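Local coordinates for protein SmhA (Serratia marcescens, PDB 7A27) that is the SmhA component of the tripartite alpha-pore-forming toxin Smh of Serratia marcescens, captured in its soluble form, and probably helps to build a membrane pore, at residues Q39-Q44 and N271-V276; A229-S234 and A277-A282; T5-S10 and K332-L337; T303-V308 and E340-F345. One frame throughout, in Å; residues are numbered along the deposited sequence.

Interaction 1 (Q39-Q44 and N271-V276); sequences QLLTSQ and NALLSV
Leu41 reaches across to Leu273 and Val276, joining the loop between helix 14-37 and helix 48-96 to the start of helix 272-299 at one end of an elongated helical bundle, the fold expected of an alpha-pore-forming toxin. The close part rests on a single methyl group. Leu41 CD2 stands 4.0 Å from Leu273 CD1 and 4.3 Å from Val276 CG1, so one branch serves two residues three positions apart on the same side of the helix. The side chains of Leu41 and Leu273 cross at about a right angle and touch through CD2 of Leu41 and CD1 of Leu273. Leu41 directs its CG away from its own backbone nitrogen (chi1 177°), and this extended form spans the gap left by backbones whose nearest CA atoms, those of Leu41 and Val276, are 8.2 Å apart. Its backbone N-H is taken up by Gln58 OE1. All three residues are buried, and Leu273 also packs on Leu50 and Thr51 of helix 48-96.

The rest of the loop behaves differently. Leu40, Thr42 and Gln44 are exposed and make no contact with 271-276, and only 104 Å² is buried in total. Polar bonds to another part of the fold hold this looser side: Gln228 binds the backbone at Leu40 O and Thr42 N. On the helical side, Asn271 occupies the N-cap position without a side-chain capping bond, but its carbonyl is used: Ser275 OG donates to Asn271 O over 2.8 Å, lying in the carbonyl plane with a C=O...OG angle of 149°.

Interaction 2 (A229-S234 and A277-A282); sequences ASYMIS and AKSVQA
Ile233 sets three carbons against one side of the Ser279 hydroxyl: CG1 lies 3.4 Å from Ser279 OG, CG2 3.5 Å and CD1 3.6 Å from the same oxygen. A first torsion of 168° swings OG away from the backbone nitrogen of Ser279 and out toward the strand. Tyr231, two residues earlier on that face of the strand, brings its ring in beside it, with Ser279 OG at the ring edge and in its plane. The phenol oxygen, Tyr231 OH, comes 3.6 Å from Val280 CG2, the two side chains crossing at about a right angle. The strand belongs to the two-stranded antiparallel sheet 198-206/230-237, probably the counterpart of the beta tongue of ClyA-family toxins, and it packs on helix 272-299 with short-segment axes 9.7 Å apart and inclined by 22°. Met232 has its CB on the strand's other side and packs on Ile201 and Ala204. A water hydrogen-bonds to Ser279 OG at 2.8 Å and so gives this buried hydroxyl a polar partner among the carbons. Its leg to Tyr231 OH is modelled too short and is doubtful. Helix 48-96 supplies Gln58 NE2 as a further, weak partner of the phenol oxygen.

Interaction 3 (T5-S10 and K332-L337); sequences TSIDLS and KQIISL
Ile7 meets Ile334, and Leu9 meets Ile335, where the N-terminal segment packs against helix 325-358. Followed outward from CB, which points toward the helix but finds no close partner on it, the Ile7 side chain divides. Its CG1 branch touches Ile334 CG2 at 3.8 Å, and CD1 at the tip stays beside the same methyl, with Ile7 CD1 3.9 Å from Ile334 CG2. The CG2 branch takes no part in this meeting, and the side chain as a whole also packs on Ala315, Ile318 and Ile319. With chi1 at 66°, CG1 of Ile7 sits between its backbone nitrogen and carbonyl carbon, and this brings the longer branch over to Ile334 CG2. Leu9 makes a second apolar point, its CD1 3.8 Å from Ile335 CG1.

Between these inward residues Asp8 faces the other way and shapes the chain. Its OD1 accepts from Ser10 N at 3.3 Å, an Asx turn with an N-H...O angle of 152°, the donor standing well above the carboxylate plane. Ser10 OG gives a second bond to Asp8 OD1, at 2.7 Å, through the syn lone pair. Two donors thus grip one carboxylate oxygen just ahead of helix 14-37. The segment rests between helices 301-321 and 325-358, Leu9 O accepting from Tyr312 OH of the former, while Ile335 turns to Val93 and Asn94 of helix 48-96.

Interaction 4 (T303-V308 and E340-F345); sequences TEWGKV and EKWQLF
Trp342 and Trp305 bury the largest areas here, 48 and 36 Å², and Val308 follows with 22 Å². The two indoles meet through their six-membered rings, Trp342 CH2 lying 4.0 Å from Trp305 CH2 and 4.1 Å from Trp305 CZ3. Trp305 CH2 stands at the edge of the Trp342 ring, near its plane. Val308 comes to that edge as well, its CG1 4.3 Å from Trp342 CZ2. Helices 301-321 and 325-358 are consecutive and antiparallel, a helical hairpin of the bundle, but here they stand well apart: the nearest CA atoms, of Val308 and Trp342, are 12.0 Å from each other. Trp342 reaches into this gap with CG opposite its carbonyl carbon (chi1 -77°) and the benzo edge leading. Phe86 of helix 48-96 meets both indole rings, with planes inclined at about 35° to Trp342 and 55° to Trp305, while Tyr122 lies edge-to-face with Trp305. No hydrogen bond joins the two segments; Trp342 NE1 turns instead to Leu9 O. The contact therefore depends on shape and on dispersion between buried aromatic and aliphatic carbons, with the indole N-H satisfied by the N-terminal segment.

Overall arrangement
The four contacts form two pairs on opposite sides of the chain's centre. Interactions 1 and 2 share helix 272-299, with centres about 7 Å apart; Gln39 OE1 probably accepts from Met232 N at 2.8 Å, and Val276 CG2 packs 4.0 Å from Tyr231 CG. Interactions 3 and 4 share helix 325-358, with centres about 13 Å apart, and touch where Ser10 CB packs 3.9 Å from Lys341 CD. Between the pairs the centres of interactions 1 and 3 are about 62 Å apart. Interaction 3 closes a loop of chain that contains interactions 1 and 2. All four lie away from Asn359, a calcium-binding residue, with no calcium bound to this chain in the model.

Interaction 1 (Q39-Q44 and N271-V276)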
loop_
_atom_site.group_PDB
_atom_site.type_symbol
_atom_site.label_atom_id
_atom_site.label_comp_id
_atom_site.label_asym_id
_atom_site.label_seq_id
_atom_site.Cartn_x
_atom_site.Cartn_y
_atom_site.Cartn_z
ATOM N N GLN A 39 -8.671 -20.153 3.676
ATOM C CA GLN A 39 -9.304 -21.189 4.514
ATOM C C GLN A 39 -8.459 -21.323 5.787
ATOM O O GLN A 39 -7.238 -21.359 5.677
ATOM C CB GLN A 39 -9.300 -22.486 3.691
ATOM C CG GLN A 39 -10.292 -23.559 4.114
ATOM C CD GLN A 39 -10.061 -24.903 3.448
ATOM O OE1 GLN A 39 -8.937 -25.257 3.084
ATOM N NE2 GLN A 39 -11.125 -25.695 3.345
ATOM N N LEU A 40 -9.076 -21.347 6.958
ATOM C CA LEU A 40 -8.419 -21.585 8.273
ATOM C C LEU A 40 -8.040 -23.067 8.362
ATOM O O LEU A 40 -8.560 -23.884 7.566
ATOM C CB LEU A 40 -9.395 -21.226 9.405
ATOM C CG LEU A 40 -9.668 -19.731 9.613
ATOM C CD1 LEU A 40 -11.045 -19.477 10.195
ATOM C CD2 LEU A 40 -8.595 -19.125 10.498
ATOM N N LEU A 41 -7.148 -23.402 9.291
ATOM C CA LEU A 41 -6.777 -24.807 9.583
ATOM C C LEU A 41 -7.781 -25.288 10.625
ATOM O O LEU A 41 -7.833 -24.648 11.684
ATOM C CB LEU A 41 -5.334 -24.866 10.108
ATOM C CG LEU A 41 -4.837 -26.247 10.529
ATOM C CD1 LEU A 41 -4.837 -27.194 9.347
ATOM C CD2 LEU A 41 -3.459 -26.150 11.148
ATOM N N THR A 42 -8.577 -26.310 10.333
ATOM C CA THR A 42 -9.612 -26.827 11.278
ATOM C C THR A 42 -9.062 -28.083 11.981
ATOM O O THR A 42 -9.256 -28.207 13.198
ATOM C CB THR A 42 -10.977 -27.064 10.590
ATOM O OG1 THR A 42 -11.047 -28.349 9.968
ATOM C CG2 THR A 42 -11.336 -26.006 9.565
ATOM N N SER A 43 -8.392 -28.968 11.230
ATOM C CA SER A 43 -7.911 -30.309 11.662
ATOM C C SER A 43 -7.329 -30.294 13.077
ATOM O O SER A 43 -6.549 -29.396 13.397
ATOM C CB SER A 43 -6.914 -30.865 10.681
ATOM O OG SER A 43 -6.456 -32.138 11.104
ATOM N N GLN A 44 -7.709 -31.285 13.883
ATOM C CA GLN A 44 -7.186 -31.520 15.253
ATOM C C GLN A 44 -6.741 -32.986 15.345
ATOM O O GLN A 44 -6.865 -33.591 16.424
ATOM C CB GLN A 44 -8.261 -31.164 16.278
ATOM C CG GLN A 44 -8.572 -29.684 16.369
ATOM C CD GLN A 44 -9.878 -29.434 17.086
ATOM O OE1 GLN A 44 -10.668 -30.349 17.297
ATOM N NE2 GLN A 44 -10.121 -28.186 17.457
ATOM N N ASN A 271 5.566 -34.680 5.882
ATOM C CA ASN A 271 5.403 -33.465 6.732
ATOM C C ASN A 271 4.284 -32.581 6.157
ATOM O O ASN A 271 4.587 -31.629 5.423
ATOM C CB ASN A 271 6.705 -32.665 6.857
ATOM C CG ASN A 271 7.904 -33.529 7.161
ATOM O OD1 ASN A 271 8.267 -34.393 6.366
ATOM N ND2 ASN A 271 8.538 -33.272 8.291
ATOM N N ALA A 272 3.029 -32.889 6.493
ATOM C CA ALA A 272 1.804 -32.200 6.028
ATOM C C ALA A 272 1.593 -30.902 6.811
ATOM O O ALA A 272 1.272 -29.868 6.197
ATOM C CB ALA A 272 0.648 -33.138 6.230
ATOM N N LEU A 273 1.784 -30.956 8.128
ATOM C CA LEU A 273 1.520 -29.804 9.014
ATOM C C LEU A 273 2.565 -28.713 8.762
ATOM O O LEU A 273 2.203 -27.531 8.866
ATOM C CB LEU A 273 1.496 -30.277 10.470
ATOM C CG LEU A 273 0.829 -29.315 11.457
ATOM C CD1 LEU A 273 -0.539 -28.865 10.965
ATOM C CD2 LEU A 273 0.687 -29.962 12.821
ATOM N N LEU A 274 3.808 -29.082 8.436
ATOM C CA LEU A 274 4.873 -28.091 8.122
ATOM C C LEU A 274 4.502 -27.394 6.812
ATOM O O LEU A 274 4.652 -26.164 6.752
ATOM C CB LEU A 274 6.230 -28.783 8.016
ATOM C CG LEU A 274 7.392 -27.902 7.557
ATOM C CD1 LEU A 274 7.698 -26.802 8.574
ATOM C CD2 LEU A 274 8.637 -28.756 7.321
ATOM N N SER A 275 4.035 -28.157 5.813
ATOM C CA SER A 275 3.556 -27.642 4.502
ATOM C C SER A 275 2.556 -26.501 4.753
ATOM O O SER A 275 2.691 -25.430 4.126
ATOM C CB SER A 275 2.942 -28.746 3.673
ATOM O OG SER A 275 3.860 -29.820 3.477
ATOM N N VAL A 276 1.601 -26.716 5.667
ATOM C CA VAL A 276 0.564 -25.707 6.039
ATOM C C VAL A 276 1.274 -24.473 6.612
ATOM O O VAL A 276 1.092 -23.383 6.064
ATOM C CB VAL A 276 -0.471 -26.279 7.024
ATOM C CG1 VAL A 276 -1.414 -25.194 7.529
ATOM C CG2 VAL A 276 -1.268 -27.425 6.424
#

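Interaction 2 (A229-S234 and A277-A282)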
loop_
_atom_site.group_PDB
_atom_site.type_symbol
_atom_site.label_atom_id
_atom_site.label_comp_id
_atom_site.label_asym_id
_atom_site.label_seq_id
_atom_site.Cartn_x
_atom_site.Cartn_y
_atom_site.Cartn_z
ATOM N N ALA A 229 -10.129 -33.077 4.697
ATOM C CA ALA A 229 -9.480 -33.883 3.635
ATOM C C ALA A 229 -8.205 -33.158 3.170
ATOM O O ALA A 229 -7.145 -33.817 3.077
ATOM C CB ALA A 229 -10.438 -34.106 2.492
ATOM N N SER A 230 -8.272 -31.841 2.934
ATOM C CA SER A 230 -7.101 -31.047 2.484
ATOM C C SER A 230 -7.216 -29.554 2.802
ATOM O O SER A 230 -8.294 -28.975 2.689
ATOM C CB SER A 230 -6.863 -31.264 1.024
ATOM O OG SER A 230 -7.886 -30.659 0.249
ATOM N N TYR A 231 -6.067 -28.958 3.126
ATOM C CA TYR A 231 -5.895 -27.502 3.378
ATOM C C TYR A 231 -5.721 -26.804 2.020
ATOM O O TYR A 231 -4.671 -27.027 1.373
ATOM C CB TYR A 231 -4.722 -27.279 4.340
ATOM C CG TYR A 231 -4.450 -25.833 4.650
ATOM C CD1 TYR A 231 -5.115 -25.178 5.667
ATOM C CD2 TYR A 231 -3.553 -25.101 3.897
ATOM C CE1 TYR A 231 -4.904 -23.832 5.919
ATOM C CE2 TYR A 231 -3.309 -23.761 4.155
ATOM C CZ TYR A 231 -4.005 -23.113 5.154
ATOM O OH TYR A 231 -3.771 -21.791 5.412
ATOM N N MET A 232 -6.719 -26.018 1.593
ATOM C CA MET A 232 -6.726 -25.320 0.272
ATOM C C MET A 232 -6.006 -23.972 0.357
ATOM O O MET A 232 -6.445 -23.108 1.143
ATOM C CB MET A 232 -8.154 -25.112 -0.242
ATOM C CG MET A 232 -8.910 -26.423 -0.360
ATOM S SD MET A 232 -8.181 -27.482 -1.657
ATOM C CE MET A 232 -9.368 -27.143 -2.965
ATOM N N ILE A 233 -4.983 -23.789 -0.484
ATOM C CA ILE A 233 -4.098 -22.586 -0.511
ATOM C C ILE A 233 -4.597 -21.592 -1.559
ATOM O O ILE A 233 -4.668 -21.941 -2.760
ATOM C CB ILE A 233 -2.643 -22.988 -0.779
ATOM C CG1 ILE A 233 -2.147 -23.969 0.292
ATOM C CG2 ILE A 233 -1.758 -21.761 -0.896
ATOM C CD1 ILE A 233 -0.816 -24.632 0.009
ATOM N N SER A 234 -4.934 -20.389 -1.100
ATOM C CA SER A 234 -5.413 -19.263 -1.936
ATOM C C SER A 234 -4.190 -18.453 -2.371
ATOM O O SER A 234 -3.238 -18.312 -1.565
ATOM C CB SER A 234 -6.436 -18.418 -1.200
ATOM O OG SER A 234 -7.542 -19.207 -0.746
ATOM N N ALA A 277 2.082 -24.657 7.655
ATOM C CA ALA A 277 2.839 -23.581 8.336
ATOM C C ALA A 277 3.567 -22.708 7.301
ATOM O O ALA A 277 3.507 -21.470 7.439
ATOM C CB ALA A 277 3.789 -24.178 9.338
ATOM N N LYS A 278 4.191 -23.334 6.294
ATOM C CA LYS A 278 4.956 -22.643 5.226
ATOM C C LYS A 278 4.012 -21.820 4.350
ATOM O O LYS A 278 4.383 -20.669 4.032
ATOM C CB LYS A 278 5.705 -23.631 4.327
ATOM C CG LYS A 278 6.913 -24.332 4.916
ATOM C CD LYS A 278 7.813 -24.892 3.804
ATOM C CE LYS A 278 9.272 -24.541 3.998
ATOM N NZ LYS A 278 9.525 -23.093 4.205
ATOM N N SER A 279 2.858 -22.398 3.982
ATOM C CA SER A 279 1.810 -21.757 3.147
ATOM C C SER A 279 1.301 -20.464 3.805
ATOM O O SER A 279 1.068 -19.463 3.057
ATOM C CB SER A 279 0.669 -22.682 2.896
ATOM O OG SER A 279 -0.405 -21.945 2.351
ATOM N N VAL A 280 1.104 -20.497 5.132
ATOM C CA VAL A 280 0.601 -19.349 5.945
ATOM C C VAL A 280 1.678 -18.273 5.993
ATOM O O VAL A 280 1.344 -17.099 5.739
ATOM C CB VAL A 280 0.200 -19.769 7.373
ATOM C CG1 VAL A 280 -0.067 -18.571 8.268
ATOM C CG2 VAL A 280 -1.013 -20.674 7.357
ATOM N N GLN A 281 2.914 -18.671 6.322
ATOM C CA GLN A 281 4.076 -17.762 6.476
ATOM C C GLN A 281 4.340 -17.024 5.159
ATOM O O GLN A 281 4.745 -15.843 5.231
ATOM C CB GLN A 281 5.292 -18.550 6.951
ATOM C CG GLN A 281 6.586 -17.763 6.913
ATOM C CD GLN A 281 6.494 -16.441 7.634
ATOM O OE1 GLN A 281 5.655 -16.254 8.527
ATOM N NE2 GLN A 281 7.362 -15.521 7.230
ATOM N N ALA A 282 4.130 -17.674 4.008
ATOM C CA ALA A 282 4.338 -17.057 2.679
ATOM C C ALA A 282 3.379 -15.869 2.516
ATOM O O ALA A 282 3.797 -14.830 1.989
ATOM C CB ALA A 282 4.148 -18.093 1.603
HETATM O O HOH W 1 -2.237 -20.532 3.987
#

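Interaction 3 (T5-S10 and K332-L337)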
loop_
_atom_site.group_PDB
_atom_site.type_symbol
_atom_site.label_atom_id
_atom_site.label_comp_id
_atom_site.label_asym_id
_atom_site.label_seq_id
_atom_site.Cartn_x
_atom_site.Cartn_y
_atom_site.Cartn_z
ATOM N N THR A 5 9.932 36.159 -8.415
ATOM C CA THR A 5 10.649 35.173 -9.261
ATOM C C THR A 5 11.101 33.936 -8.449
ATOM O O THR A 5 11.355 32.906 -9.084
ATOM C CB THR A 5 11.801 35.928 -9.948
ATOM O OG1 THR A 5 12.497 35.098 -10.869
ATOM C CG2 THR A 5 12.821 36.465 -8.969
ATOM N N SER A 6 11.158 34.010 -7.114
ATOM C CA SER A 6 11.705 32.952 -6.218
ATOM C C SER A 6 10.625 32.206 -5.403
ATOM O O SER A 6 10.975 31.226 -4.747
ATOM C CB SER A 6 12.737 33.548 -5.286
ATOM O OG SER A 6 12.098 34.380 -4.327
ATOM N N ILE A 7 9.366 32.652 -5.389
ATOM C CA ILE A 7 8.311 31.973 -4.575
ATOM C C ILE A 7 7.896 30.681 -5.277
ATOM O O ILE A 7 7.795 30.643 -6.496
ATOM C CB ILE A 7 7.106 32.872 -4.220
ATOM C CG1 ILE A 7 6.286 33.295 -5.433
ATOM C CG2 ILE A 7 7.560 34.073 -3.426
ATOM C CD1 ILE A 7 4.951 33.931 -5.087
ATOM N N ASP A 8 7.661 29.665 -4.461
ATOM C CA ASP A 8 7.278 28.286 -4.845
ATOM C C ASP A 8 5.948 27.974 -4.143
ATOM O O ASP A 8 5.973 27.605 -2.969
ATOM C CB ASP A 8 8.411 27.328 -4.453
ATOM C CG ASP A 8 8.100 25.859 -4.629
ATOM O OD1 ASP A 8 7.242 25.555 -5.459
ATOM O OD2 ASP A 8 8.721 25.038 -3.934
ATOM N N LEU A 9 4.824 28.137 -4.829
ATOM C CA LEU A 9 3.464 27.829 -4.307
ATOM C C LEU A 9 3.017 26.453 -4.824
ATOM O O LEU A 9 1.803 26.162 -4.770
ATOM C CB LEU A 9 2.488 28.927 -4.751
ATOM C CG LEU A 9 2.740 30.330 -4.214
ATOM C CD1 LEU A 9 1.770 31.332 -4.819
ATOM C CD2 LEU A 9 2.624 30.336 -2.711
ATOM N N SER A 10 3.956 25.625 -5.275
ATOM C CA SER A 10 3.692 24.293 -5.880
ATOM C C SER A 10 3.425 23.245 -4.800
ATOM O O SER A 10 3.720 23.462 -3.611
ATOM C CB SER A 10 4.858 23.844 -6.734
ATOM O OG SER A 10 5.899 23.271 -5.942
ATOM N N LYS A 332 -0.298 37.284 -10.302
ATOM C CA LYS A 332 -1.495 36.582 -10.838
ATOM C C LYS A 332 -1.023 35.356 -11.637
ATOM O O LYS A 332 -1.643 34.265 -11.509
ATOM C CB LYS A 332 -2.346 37.501 -11.723
ATOM C CG LYS A 332 -3.426 36.735 -12.479
ATOM C CD LYS A 332 -4.536 37.475 -13.153
ATOM C CE LYS A 332 -5.464 36.451 -13.774
ATOM N NZ LYS A 332 -6.801 37.012 -14.053
ATOM N N GLN A 333 0.021 35.569 -12.444
ATOM C CA GLN A 333 0.679 34.577 -13.332
ATOM C C GLN A 333 1.307 33.455 -12.479
ATOM O O GLN A 333 1.014 32.272 -12.759
ATOM C CB GLN A 333 1.659 35.345 -14.234
ATOM C CG GLN A 333 2.733 34.496 -14.911
ATOM C CD GLN A 333 2.132 33.419 -15.779
ATOM O OE1 GLN A 333 0.968 33.503 -16.177
ATOM N NE2 GLN A 333 2.927 32.399 -16.077
ATOM N N ILE A 334 2.097 33.808 -11.455
ATOM C CA ILE A 334 2.781 32.836 -10.547
ATOM C C ILE A 334 1.701 31.972 -9.870
ATOM O O ILE A 334 1.900 30.737 -9.767
ATOM C CB ILE A 334 3.683 33.514 -9.486
ATOM C CG1 ILE A 334 4.749 34.477 -10.016
ATOM C CG2 ILE A 334 4.319 32.451 -8.611
ATOM C CD1 ILE A 334 5.996 33.873 -10.608
ATOM N N ILE A 335 0.592 32.585 -9.434
ATOM C CA ILE A 335 -0.525 31.886 -8.725
ATOM C C ILE A 335 -1.322 31.010 -9.707
ATOM O O ILE A 335 -1.580 29.826 -9.364
ATOM C CB ILE A 335 -1.412 32.891 -7.968
ATOM C CG1 ILE A 335 -0.657 33.494 -6.786
ATOM C CG2 ILE A 335 -2.702 32.237 -7.513
ATOM C CD1 ILE A 335 -1.389 34.641 -6.122
ATOM N N SER A 336 -1.694 31.544 -10.875
ATOM C CA SER A 336 -2.473 30.790 -11.894
ATOM C C SER A 336 -1.733 29.501 -12.280
ATOM O O SER A 336 -2.416 28.481 -12.457
ATOM C CB SER A 336 -2.790 31.628 -13.106
ATOM O OG SER A 336 -1.895 31.370 -14.178
ATOM N N LEU A 337 -0.405 29.560 -12.418
ATOM C CA LEU A 337 0.454 28.405 -12.812
ATOM C C LEU A 337 0.448 27.343 -11.706
ATOM O O LEU A 337 0.341 26.136 -12.017
ATOM C CB LEU A 337 1.912 28.838 -13.059
ATOM C CG LEU A 337 2.365 29.306 -14.442
ATOM C CD1 LEU A 337 3.840 28.938 -14.620
ATOM C CD2 LEU A 337 1.524 28.708 -15.573
#

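Interaction 4 (T303-V308 and E340-F345)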
loop_
_atom_site.group_PDB
_atom_site.type_symbol
_atom_site.label_atom_id
_atom_site.label_comp_id
_atom_site.label_asym_id
_atom_site.label_seq_id
_atom_site.Cartn_x
_atom_site.Cartn_y
_atom_site.Cartn_z
ATOM N N THR A 303 7.136 15.600 6.448
ATOM C CA THR A 303 8.218 16.492 5.972
ATOM C C THR A 303 7.757 17.226 4.708
ATOM O O THR A 303 7.941 18.446 4.648
ATOM C CB THR A 303 9.500 15.687 5.724
ATOM O OG1 THR A 303 9.751 14.991 6.945
ATOM C CG2 THR A 303 10.673 16.535 5.271
ATOM N N GLU A 304 7.157 16.524 3.745
ATOM C CA GLU A 304 6.733 17.152 2.470
ATOM C C GLU A 304 5.619 18.166 2.726
ATOM O O GLU A 304 5.649 19.200 2.060
ATOM C CB GLU A 304 6.403 16.133 1.385
ATOM C CG GLU A 304 7.640 15.763 0.567
ATOM C CD GLU A 304 8.219 16.856 -0.326
ATOM O OE1 GLU A 304 7.442 17.513 -1.042
ATOM O OE2 GLU A 304 9.446 17.043 -0.316
ATOM N N TRP A 305 4.696 17.938 3.659
ATOM C CA TRP A 305 3.669 18.963 3.972
ATOM C C TRP A 305 4.372 20.162 4.617
ATOM O O TRP A 305 4.054 21.316 4.260
ATOM C CB TRP A 305 2.500 18.422 4.819
ATOM C CG TRP A 305 1.365 17.850 4.018
ATOM C CD1 TRP A 305 0.937 16.556 3.965
ATOM C CD2 TRP A 305 0.528 18.584 3.109
ATOM N NE1 TRP A 305 -0.116 16.439 3.098
ATOM C CE2 TRP A 305 -0.382 17.670 2.559
ATOM C CE3 TRP A 305 0.472 19.923 2.705
ATOM C CZ2 TRP A 305 -1.333 18.061 1.627
ATOM C CZ3 TRP A 305 -0.474 20.303 1.792
ATOM C CH2 TRP A 305 -1.363 19.382 1.261
ATOM N N GLY A 306 5.326 19.894 5.505
ATOM C CA GLY A 306 6.157 20.913 6.174
ATOM C C GLY A 306 6.894 21.780 5.185
ATOM O O GLY A 306 7.052 22.978 5.483
ATOM N N LYS A 307 7.325 21.212 4.052
ATOM C CA LYS A 307 8.008 21.965 2.968
ATOM C C LYS A 307 7.016 22.936 2.319
ATOM O O LYS A 307 7.445 24.057 1.985
ATOM C CB LYS A 307 8.634 21.031 1.934
ATOM C CG LYS A 307 9.939 20.379 2.373
ATOM C CD LYS A 307 10.724 19.726 1.244
ATOM C CE LYS A 307 12.196 19.584 1.590
ATOM N NZ LYS A 307 12.912 18.687 0.654
ATOM N N VAL A 308 5.753 22.528 2.140
ATOM C CA VAL A 308 4.677 23.399 1.577
ATOM C C VAL A 308 4.413 24.525 2.580
ATOM O O VAL A 308 4.206 25.673 2.138
ATOM C CB VAL A 308 3.390 22.614 1.271
ATOM C CG1 VAL A 308 2.259 23.514 0.789
ATOM C CG2 VAL A 308 3.656 21.534 0.248
ATOM N N GLU A 340 -2.857 25.292 -11.522
ATOM C CA GLU A 340 -2.894 24.195 -12.532
ATOM C C GLU A 340 -2.193 22.969 -11.944
ATOM O O GLU A 340 -2.706 21.858 -12.136
ATOM C CB GLU A 340 -2.241 24.597 -13.860
ATOM C CG GLU A 340 -3.063 25.620 -14.643
ATOM C CD GLU A 340 -2.432 26.249 -15.887
ATOM O OE1 GLU A 340 -2.807 27.425 -16.215
ATOM O OE2 GLU A 340 -1.580 25.572 -16.550
ATOM N N LYS A 341 -1.055 23.177 -11.279
ATOM C CA LYS A 341 -0.246 22.093 -10.659
ATOM C C LYS A 341 -1.090 21.383 -9.596
ATOM O O LYS A 341 -1.068 20.142 -9.573
ATOM C CB LYS A 341 1.050 22.604 -10.021
ATOM C CG LYS A 341 2.084 23.137 -10.998
ATOM C CD LYS A 341 3.292 23.753 -10.328
ATOM C CE LYS A 341 4.202 24.484 -11.293
ATOM N NZ LYS A 341 5.269 25.231 -10.579
ATOM N N TRP A 342 -1.815 22.140 -8.761
ATOM C CA TRP A 342 -2.670 21.568 -7.693
ATOM C C TRP A 342 -3.884 20.856 -8.313
ATOM O O TRP A 342 -4.262 19.796 -7.762
ATOM C CB TRP A 342 -3.060 22.627 -6.665
ATOM C CG TRP A 342 -1.969 22.965 -5.696
ATOM C CD1 TRP A 342 -1.087 24.007 -5.761
ATOM C CD2 TRP A 342 -1.638 22.257 -4.494
ATOM N NE1 TRP A 342 -0.233 23.988 -4.694
ATOM C CE2 TRP A 342 -0.547 22.925 -3.902
ATOM C CE3 TRP A 342 -2.145 21.118 -3.869
ATOM C CZ2 TRP A 342 0.040 22.490 -2.718
ATOM C CZ3 TRP A 342 -1.565 20.688 -2.697
ATOM C CH2 TRP A 342 -0.493 21.370 -2.126
ATOM N N GLN A 343 -4.451 21.368 -9.415
ATOM C CA GLN A 343 -5.606 20.714 -10.091
ATOM C C GLN A 343 -5.183 19.347 -10.627
ATOM O O GLN A 343 -5.965 18.389 -10.458
ATOM C CB GLN A 343 -6.213 21.590 -11.192
ATOM C CG GLN A 343 -7.116 22.659 -10.600
ATOM C CD GLN A 343 -8.053 22.011 -9.604
ATOM O OE1 GLN A 343 -8.736 21.047 -9.951
ATOM N NE2 GLN A 343 -8.065 22.500 -8.362
ATOM N N LEU A 344 -3.998 19.271 -11.232
ATOM C CA LEU A 344 -3.470 18.021 -11.812
ATOM C C LEU A 344 -3.319 17.012 -10.664
ATOM O O LEU A 344 -3.759 15.842 -10.816
ATOM C CB LEU A 344 -2.130 18.321 -12.490
ATOM C CG LEU A 344 -1.754 17.415 -13.667
ATOM C CD1 LEU A 344 -2.145 18.097 -14.980
ATOM C CD2 LEU A 344 -0.256 17.038 -13.648
ATOM N N PHE A 345 -2.750 17.474 -9.544
ATOM C CA PHE A 345 -2.544 16.680 -8.305
ATOM C C PHE A 345 -3.911 16.207 -7.808
ATOM O O PHE A 345 -4.054 14.998 -7.585
ATOM C CB PHE A 345 -1.748 17.484 -7.270
ATOM C CG PHE A 345 -1.520 16.816 -5.934
ATOM C CD1 PHE A 345 -1.399 15.439 -5.817
ATOM C CD2 PHE A 345 -1.382 17.578 -4.788
ATOM C CE1 PHE A 345 -1.182 14.849 -4.582
ATOM C CE2 PHE A 345 -1.159 16.981 -3.561
ATOM C CZ PHE A 345 -1.043 15.623 -3.466
#